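Local coordinates for uncharacterized protein (Bacillus thuringiensis serovar kurstaki, PDB 4XE7), which is a ParM-type bacterial actin-like protein that probably polymerises into cytoskeletal filaments that segregate plasmid DNA, at residues Phe36-Ala48 / Ala90-Gln104. Residues are numbered along the deposited sequence; the frame is centred on the assembly and turned at random.
Sequences FAIPTVIAEAPPA and AWYVGAYAKDQEDRQ
A43 and Y92 form a hydrogen-bonded antiparallel pair between strand 42-45 and strand 90-93: Y92 N gives a straight bond to A43 O (2.7 Å), and A43 N returns a more bent one to Y92 O. Two residues along, past the non-hydrogen-bonded I42/V93 pair, G94 N reaches V41 O at 2.8 Å, and the same carbonyl touches the A97 methyl. The backbone N and O of I42 turn to the opposite edge and form a single antiparallel bridge with Q104, I42 N to Q104 O and Q104 N to I42 O (2.6 Å), so 41-43 is gripped on both edges.

On the A43 side, the A45 methyl sits squarely over the Y92 ring, CB 3.6 Å from its centroid, a CH-pi contact. P46 crosses the phenol end at about a right angle, and the Y92 ring also meets H74. The methyl of A43 is closed in by Q100 CB and CG and by A97. On the I42 side, I42 CD1 lies against W91 CZ3 (3.7 Å); CG1 is set between backbone N and carbonyl carbon (chi1 71°), which turns the branch to the indole. E44 runs alongside that ring, its CG 3.6 Å from W91 CZ3, its carboxylate nearly perpendicular to the indole plane.

Further out, A86 O holds W91 NE1, K124 binds Q104 OE1, and helix 123-140 packs I128 on W91 and V93. One water links Q104 NE2 to E44 N and also donates to D102 O; a second links Q104 NE2 to E44 OE2. Strand 90-93 lies between strands 33-45 and 73-79 in a mixed sheet of this actin-like fold. Backbone bonds thus fix the register, while apolar groups meet on both faces and water bridges join the polar ends.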
ATOM      1  N   PHE A  36      -3.717  -6.097   1.854  1.00 23.50           N
ATOM      2  CA  PHE A  36      -3.153  -5.623   3.113  1.00 21.86           C
ATOM      3  C   PHE A  36      -1.630  -5.534   3.008  1.00 29.20           C
ATOM      4  O   PHE A  36      -1.024  -5.993   2.029  1.00 20.23           O
ATOM      5  CB  PHE A  36      -3.568  -6.517   4.283  1.00 26.84           C
ATOM      6  CG  PHE A  36      -3.135  -7.956   4.151  1.00 24.49           C
ATOM      7  CD1 PHE A  36      -3.986  -8.901   3.592  1.00 18.16           C
ATOM      8  CD2 PHE A  36      -1.881  -8.365   4.601  1.00 21.82           C
ATOM      9  CE1 PHE A  36      -3.594 -10.227   3.474  1.00 24.98           C
ATOM     10  CE2 PHE A  36      -1.484  -9.699   4.505  1.00 17.19           C
ATOM     11  CZ  PHE A  36      -2.343 -10.625   3.922  1.00 23.63           C
ATOM     12  N   ALA A  37      -1.026  -4.923   4.019  1.00 26.91           N
ATOM     13  CA  ALA A  37       0.410  -4.725   4.078  1.00 25.34           C
ATOM     14  C   ALA A  37       0.965  -5.283   5.384  1.00 28.46           C
ATOM     15  O   ALA A  37       0.384  -5.091   6.451  1.00 30.18           O
ATOM     16  CB  ALA A  37       0.746  -3.265   3.965  1.00 18.56           C
ATOM     17  N   ILE A  38       2.095  -5.966   5.297  1.00 22.74           N
ATOM     18  CA  ILE A  38       2.798  -6.410   6.492  1.00 22.87           C
ATOM     19  C   ILE A  38       4.134  -5.689   6.548  1.00 21.99           C
ATOM     20  O   ILE A  38       4.943  -5.816   5.632  1.00 25.67           O
ATOM     21  CB  ILE A  38       3.009  -7.937   6.497  1.00 26.67           C
ATOM     22  CG1 ILE A  38       1.655  -8.654   6.429  1.00 23.89           C
ATOM     23  CG2 ILE A  38       3.760  -8.371   7.754  1.00 23.78           C
ATOM     24  CD1 ILE A  38       1.734 -10.198   6.503  1.00 24.71           C
ATOM     25  N   PRO A  39       4.372  -4.911   7.617  1.00 27.59           N
ATOM     26  CA  PRO A  39       5.658  -4.208   7.672  1.00 28.19           C
ATOM     27  C   PRO A  39       6.834  -5.198   7.683  1.00 27.59           C
ATOM     28  O   PRO A  39       6.772  -6.297   8.270  1.00 22.25           O
ATOM     29  CB  PRO A  39       5.583  -3.413   8.983  1.00 32.33           C
ATOM     30  CG  PRO A  39       4.120  -3.399   9.366  1.00 31.42           C
ATOM     31  CD  PRO A  39       3.538  -4.658   8.808  1.00 28.38           C
ATOM     32  N   THR A  40       7.902  -4.798   7.014  1.00 29.02           N
ATOM     33  CA  THR A  40       9.050  -5.663   6.816  1.00 30.90           C
ATOM     34  C   THR A  40       9.932  -5.641   8.065  1.00 34.82           C
ATOM     35  O   THR A  40      11.012  -5.037   8.109  1.00 28.45           O
ATOM     36  CB  THR A  40       9.807  -5.237   5.565  1.00 33.26           C
ATOM     37  OG1 THR A  40       8.858  -5.134   4.495  1.00 27.45           O
ATOM     38  CG2 THR A  40      10.893  -6.256   5.202  1.00 29.76           C
ATOM     39  N   VAL A  41       9.421  -6.310   9.093  1.00 28.33           N
ATOM     40  CA  VAL A  41      10.050  -6.354  10.390  1.00 23.57           C
ATOM     41  C   VAL A  41       9.878  -7.749  10.945  1.00 26.22           C
ATOM     42  O   VAL A  41       8.752  -8.247  11.033  1.00 23.03           O
ATOM     43  CB  VAL A  41       9.426  -5.359  11.374  1.00 27.47           C
ATOM     44  CG1 VAL A  41      10.141  -5.446  12.706  1.00 24.79           C
ATOM     45  CG2 VAL A  41       9.480  -3.941  10.830  1.00 28.31           C
ATOM     46  N   ILE A  42      10.980  -8.393  11.304  1.00 22.07           N
ATOM     47  CA  ILE A  42      10.894  -9.705  11.939  1.00 24.74           C
ATOM     48  C   ILE A  42      11.704  -9.741  13.239  1.00 29.67           C
ATOM     49  O   ILE A  42      12.570  -8.898  13.468  1.00 34.14           O
ATOM     50  CB  ILE A  42      11.363 -10.822  10.973  1.00 29.06           C
ATOM     51  CG1 ILE A  42      12.872 -10.753  10.754  1.00 21.01           C
ATOM     52  CG2 ILE A  42      10.583 -10.736   9.632  1.00 22.56           C
ATOM     53  CD1 ILE A  42      13.407 -11.843   9.833  1.00 28.56           C
ATOM     54  N   ALA A  43      11.393 -10.708  14.095  1.00 26.84           N
ATOM     55  CA  ALA A  43      12.090 -10.888  15.372  1.00 27.41           C
ATOM     56  C   ALA A  43      12.019 -12.357  15.779  1.00 27.70           C
ATOM     57  O   ALA A  43      10.956 -12.971  15.674  1.00 30.66           O
ATOM     58  CB  ALA A  43      11.483  -9.980  16.465  1.00 19.87           C
ATOM     59  N   GLU A  44      13.141 -12.923  16.230  1.00 22.35           N
ATOM     60  CA  GLU A  44      13.175 -14.320  16.663  1.00 29.92           C
ATOM     61  C   GLU A  44      12.168 -14.558  17.801  1.00 33.17           C
ATOM     62  O   GLU A  44      12.024 -13.726  18.698  1.00 30.14           O
ATOM     63  CB  GLU A  44      14.598 -14.729  17.096  1.00 35.36           C
ATOM     64  CG  GLU A  44      15.639 -14.782  15.946  1.00 33.33           C
ATOM     65  CD  GLU A  44      16.953 -15.472  16.343  1.00 32.41           C
ATOM     66  OE1 GLU A  44      17.022 -16.076  17.436  1.00 32.07           O
ATOM     67  OE2 GLU A  44      17.912 -15.441  15.543  1.00 36.00           O
ATOM     68  N   ALA A  45      11.468 -15.688  17.746  1.00 30.63           N
ATOM     69  CA  ALA A  45      10.357 -15.959  18.664  1.00 30.72           C
ATOM     70  C   ALA A  45      10.478 -17.330  19.307  1.00 30.30           C
ATOM     71  O   ALA A  45      11.128 -18.216  18.747  1.00 34.09           O
ATOM     72  CB  ALA A  45       9.015 -15.843  17.916  1.00 28.46           C
ATOM     73  N   PRO A  46       9.856 -17.510  20.492  1.00 34.03           N
ATOM     74  CA  PRO A  46       9.791 -18.818  21.153  1.00 33.24           C
ATOM     75  C   PRO A  46       9.078 -19.849  20.282  1.00 32.22           C
ATOM     76  O   PRO A  46       8.231 -19.484  19.455  1.00 30.12           O
ATOM     77  CB  PRO A  46       8.981 -18.542  22.433  1.00 37.84           C
ATOM     78  CG  PRO A  46       9.034 -17.088  22.635  1.00 40.00           C
ATOM     79  CD  PRO A  46       9.201 -16.455  21.293  1.00 36.91           C
ATOM     80  N   PRO A  47       9.416 -21.132  20.465  1.00 35.85           N
ATOM     81  CA  PRO A  47       8.842 -22.206  19.641  1.00 38.80           C
ATOM     82  C   PRO A  47       7.333 -22.363  19.835  1.00 45.19           C
ATOM     83  O   PRO A  47       6.628 -22.780  18.916  1.00 42.98           O
ATOM     84  CB  PRO A  47       9.600 -23.457  20.113  1.00 39.12           C
ATOM     85  CG  PRO A  47      10.171 -23.098  21.450  1.00 39.00           C
ATOM     86  CD  PRO A  47      10.447 -21.624  21.395  1.00 33.93           C
ATOM     87  N   ALA A  48       6.846 -22.023  21.022  1.00 45.52           N
ATOM     88  CA  ALA A  48       5.419 -22.078  21.316  1.00 46.80           C
ATOM     89  C   ALA A  48       4.976 -20.738  21.877  1.00 44.97           C
ATOM     90  O   ALA A  48       5.809 -19.934  22.297  1.00 39.42           O
ATOM     91  CB  ALA A  48       5.105 -23.205  22.297  1.00 43.88           C
ATOM     92  N   ALA A  90      10.843 -20.071  15.168  1.00 25.29           N
ATOM     93  CA  ALA A  90       9.630 -19.318  14.967  1.00 25.31           C
ATOM     94  C   ALA A  90       9.945 -17.814  14.950  1.00 29.41           C
ATOM     95  O   ALA A  90      11.009 -17.387  15.418  1.00 26.02           O
ATOM     96  CB  ALA A  90       8.616 -19.654  16.049  1.00 30.84           C
ATOM     97  N   TRP A  91       9.016 -17.026  14.407  1.00 27.89           N
ATOM     98  CA  TRP A  91       9.227 -15.605  14.166  1.00 26.95           C
ATOM     99  C   TRP A  91       8.034 -14.750  14.559  1.00 26.72           C
ATOM    100  O   TRP A  91       6.882 -15.146  14.383  1.00 24.80           O
ATOM    101  CB  TRP A  91       9.550 -15.353  12.680  1.00 21.74           C
ATOM    102  CG  TRP A  91      10.844 -15.962  12.281  1.00 18.41           C
ATOM    103  CD1 TRP A  91      11.034 -17.210  11.777  1.00 23.91           C
ATOM    104  CD2 TRP A  91      12.142 -15.375  12.407  1.00 20.56           C
ATOM    105  NE1 TRP A  91      12.371 -17.446  11.583  1.00 23.88           N
ATOM    106  CE2 TRP A  91      13.078 -16.328  11.957  1.00 24.93           C
ATOM    107  CE3 TRP A  91      12.612 -14.135  12.861  1.00 26.44           C
ATOM    108  CZ2 TRP A  91      14.452 -16.081  11.929  1.00 31.08           C
ATOM    109  CZ3 TRP A  91      13.983 -13.889  12.844  1.00 33.49           C
ATOM    110  CH2 TRP A  91      14.885 -14.859  12.377  1.00 32.23           C
ATOM    111  N   TYR A  92       8.336 -13.572  15.094  1.00 21.51           N
ATOM    112  CA  TYR A  92       7.388 -12.488  15.196  1.00 29.48           C
ATOM    113  C   TYR A  92       7.498 -11.702  13.907  1.00 29.10           C
ATOM    114  O   TYR A  92       8.610 -11.426  13.450  1.00 26.38           O
ATOM    115  CB  TYR A  92       7.698 -11.595  16.401  1.00 36.94           C
ATOM    116  CG  TYR A  92       7.524 -12.269  17.741  1.00 38.79           C
ATOM    117  CD1 TYR A  92       6.432 -13.085  17.990  1.00 34.13           C
ATOM    118  CD2 TYR A  92       8.452 -12.078  18.761  1.00 37.56           C
ATOM    119  CE1 TYR A  92       6.267 -13.688  19.209  1.00 29.86           C
ATOM    120  CE2 TYR A  92       8.295 -12.679  19.984  1.00 33.91           C
ATOM    121  CZ  TYR A  92       7.197 -13.480  20.204  1.00 38.58           C
ATOM    122  OH  TYR A  92       7.018 -14.088  21.421  1.00 37.21           O
ATOM    123  N   VAL A  93       6.363 -11.352  13.310  1.00 23.65           N
ATOM    124  CA  VAL A  93       6.377 -10.708  11.999  1.00 22.44           C
ATOM    125  C   VAL A  93       5.483  -9.482  11.966  1.00 28.92           C
ATOM    126  O   VAL A  93       4.360  -9.526  12.451  1.00 27.27           O
ATOM    127  CB  VAL A  93       5.916 -11.685  10.886  1.00 23.75           C
ATOM    128  CG1 VAL A  93       6.180 -11.091   9.491  1.00 23.43           C
ATOM    129  CG2 VAL A  93       6.607 -13.021  11.021  1.00 32.96           C
ATOM    130  N   GLY A  94       5.963  -8.395  11.369  1.00 25.31           N
ATOM    131  CA  GLY A  94       5.131  -7.228  11.149  1.00 20.53           C
ATOM    132  C   GLY A  94       4.925  -6.381  12.385  1.00 27.01           C
ATOM    133  O   GLY A  94       5.865  -6.159  13.158  1.00 29.70           O
ATOM    134  N   ALA A  95       3.690  -5.916  12.584  1.00 30.80           N
ATOM    135  CA  ALA A  95       3.373  -5.035  13.706  1.00 35.46           C
ATOM    136  C   ALA A  95       3.876  -5.598  15.035  1.00 33.53           C
ATOM    137  O   ALA A  95       4.522  -4.895  15.805  1.00 33.72           O
ATOM    138  CB  ALA A  95       1.865  -4.776  13.774  1.00 29.38           C
ATOM    139  N   TYR A  96       3.609  -6.876  15.281  1.00 30.51           N
ATOM    140  CA  TYR A  96       4.016  -7.519  16.527  1.00 36.64           C
ATOM    141  C   TYR A  96       5.530  -7.517  16.737  1.00 43.49           C
ATOM    142  O   TYR A  96       6.010  -7.503  17.874  1.00 42.22           O
ATOM    143  CB  TYR A  96       3.502  -8.957  16.565  1.00 36.53           C
ATOM    144  CG  TYR A  96       3.404  -9.545  17.956  1.00 42.16           C
ATOM    145  CD1 TYR A  96       2.996  -8.767  19.030  1.00 44.31           C
ATOM    146  CD2 TYR A  96       3.711 -10.884  18.190  1.00 48.09           C
ATOM    147  CE1 TYR A  96       2.904  -9.304  20.310  1.00 51.35           C
ATOM    148  CE2 TYR A  96       3.621 -11.430  19.462  1.00 54.00           C
ATOM    149  CZ  TYR A  96       3.219 -10.634  20.519  1.00 54.91           C
ATOM    150  OH  TYR A  96       3.125 -11.170  21.783  1.00 66.50           O
ATOM    151  N   ALA A  97       6.281  -7.549  15.639  1.00 33.43           N
ATOM    152  CA  ALA A  97       7.730  -7.566  15.718  1.00 35.15           C
ATOM    153  C   ALA A  97       8.302  -6.189  16.086  1.00 36.88           C
ATOM    154  O   ALA A  97       9.412  -6.103  16.617  1.00 41.54           O
ATOM    155  CB  ALA A  97       8.321  -8.054  14.405  1.00 33.44           C
ATOM    156  N   LYS A  98       7.544  -5.130  15.802  1.00 39.91           N
ATOM    157  CA  LYS A  98       7.936  -3.756  16.134  1.00 45.65           C
ATOM    158  C   LYS A  98       8.260  -3.603  17.611  1.00 52.42           C
ATOM    159  O   LYS A  98       9.113  -2.800  17.982  1.00 59.48           O
ATOM    160  CB  LYS A  98       6.828  -2.760  15.773  1.00 44.52           C
ATOM    161  CG  LYS A  98       6.488  -2.657  14.303  1.00 54.71           C
ATOM    162  CD  LYS A  98       7.529  -1.852  13.539  1.00 64.47           C
ATOM    163  CE  LYS A  98       7.016  -1.477  12.149  1.00 61.02           C
ATOM    164  NZ  LYS A  98       5.661  -0.858  12.212  1.00 53.54           N
ATOM    165  N   ASP A  99       7.569  -4.384  18.440  1.00 53.80           N
ATOM    166  CA  ASP A  99       7.685  -4.293  19.893  1.00 60.99           C
ATOM    167  C   ASP A  99       8.735  -5.230  20.476  1.00 61.56           C
ATOM    168  O   ASP A  99       8.658  -5.591  21.650  1.00 65.37           O
ATOM    169  CB  ASP A  99       6.336  -4.592  20.549  1.00 62.46           C
ATOM    170  CG  ASP A  99       5.246  -3.658  20.083  1.00 69.74           C
ATOM    171  OD1 ASP A  99       5.362  -2.441  20.337  1.00 70.64           O
ATOM    172  OD2 ASP A  99       4.271  -4.139  19.467  1.00 75.20           O
ATOM    173  N   GLN A 100       9.711  -5.623  19.663  1.00 47.59           N
ATOM    174  CA  GLN A 100      10.805  -6.470  20.143  1.00 49.76           C
ATOM    175  C   GLN A 100      12.130  -5.720  20.080  1.00 45.12           C
ATOM    176  O   GLN A 100      12.368  -4.961  19.147  1.00 41.38           O
ATOM    177  CB  GLN A 100      10.885  -7.758  19.326  1.00 52.23           C
ATOM    178  CG  GLN A 100       9.592  -8.548  19.313  1.00 51.33           C
ATOM    179  CD  GLN A 100       9.348  -9.246  20.622  1.00 55.90           C
ATOM    180  OE1 GLN A 100      10.213  -9.960  21.123  1.00 62.83           O
ATOM    181  NE2 GLN A 100       8.173  -9.032  21.199  1.00 56.02           N
ATOM    182  N   GLU A 101      12.990  -5.914  21.072  1.00 52.36           N
ATOM    183  CA  GLU A 101      14.255  -5.186  21.091  1.00 61.01           C
ATOM    184  C   GLU A 101      15.221  -5.785  20.079  1.00 53.03           C
ATOM    185  O   GLU A 101      16.044  -5.079  19.490  1.00 53.15           O
ATOM    186  CB  GLU A 101      14.881  -5.185  22.488  1.00 75.60           C
ATOM    187  CG  GLU A 101      16.382  -4.880  22.490  1.00 88.24           C
ATOM    188  CD  GLU A 101      16.778  -3.868  23.549  1.00 99.82           C
ATOM    189  OE1 GLU A 101      16.239  -3.936  24.673  1.00107.40           O
ATOM    190  OE2 GLU A 101      17.626  -2.997  23.253  1.00100.60           O
ATOM    191  N   ASP A 102      15.106  -7.091  19.865  1.00 44.23           N
ATOM    192  CA  ASP A 102      15.958  -7.757  18.894  1.00 42.50           C
ATOM    193  C   ASP A 102      15.311  -7.836  17.511  1.00 35.95           C
ATOM    194  O   ASP A 102      15.588  -8.760  16.747  1.00 38.15           O
ATOM    195  CB  ASP A 102      16.326  -9.158  19.383  1.00 44.60           C
ATOM    196  CG  ASP A 102      17.192  -9.130  20.630  1.00 60.48           C
ATOM    197  OD1 ASP A 102      18.381  -8.755  20.523  1.00 66.94           O
ATOM    198  OD2 ASP A 102      16.690  -9.497  21.714  1.00 67.71           O
ATOM    199  N   ARG A 103      14.446  -6.880  17.189  1.00 29.99           N
ATOM    200  CA  ARG A 103      13.825  -6.891  15.873  1.00 36.46           C
ATOM    201  C   ARG A 103      14.880  -6.720  14.780  1.00 42.32           C
ATOM    202  O   ARG A 103      15.942  -6.126  15.003  1.00 37.71           O
ATOM    203  CB  ARG A 103      12.770  -5.805  15.753  1.00 33.32           C
ATOM    204  CG  ARG A 103      13.312  -4.401  15.708  1.00 37.17           C
ATOM    205  CD  ARG A 103      12.158  -3.412  15.679  1.00 49.63           C
ATOM    206  NE  ARG A 103      12.571  -2.032  15.914  1.00 54.00           N
ATOM    207  CZ  ARG A 103      12.608  -1.460  17.116  1.00 55.24           C
ATOM    208  NH1 ARG A 103      12.277  -2.159  18.196  1.00 54.00           N
ATOM    209  NH2 ARG A 103      12.990  -0.197  17.237  1.00 55.33           N
ATOM    210  N   GLN A 104      14.586  -7.263  13.605  1.00 33.32           N
ATOM    211  CA  GLN A 104      15.464  -7.108  12.454  1.00 36.92           C
ATOM    212  C   GLN A 104      14.720  -6.389  11.337  1.00 36.63           C
ATOM    213  O   GLN A 104      13.588  -6.746  11.006  1.00 27.30           O
ATOM    214  CB  GLN A 104      15.977  -8.471  11.990  1.00 26.70           C
ATOM    215  CG  GLN A 104      16.634  -9.272  13.118  1.00 27.02           C
ATOM    216  CD  GLN A 104      17.205 -10.606  12.646  1.00 28.50           C
ATOM    217  OE1 GLN A 104      17.808 -10.693  11.581  1.00 36.51           O
ATOM    218  NE2 GLN A 104      17.008 -11.648  13.439  1.00 30.69           N
TER
HETATM  219  O   HOH W   1      15.774 -11.230  16.187  1.00 25.05           O
HETATM  220  O   HOH W   2      18.215 -14.370  13.212  1.00 34.66           O
HETATM  221  O   HOH W   3      11.368 -20.725  17.936  1.00 29.88           O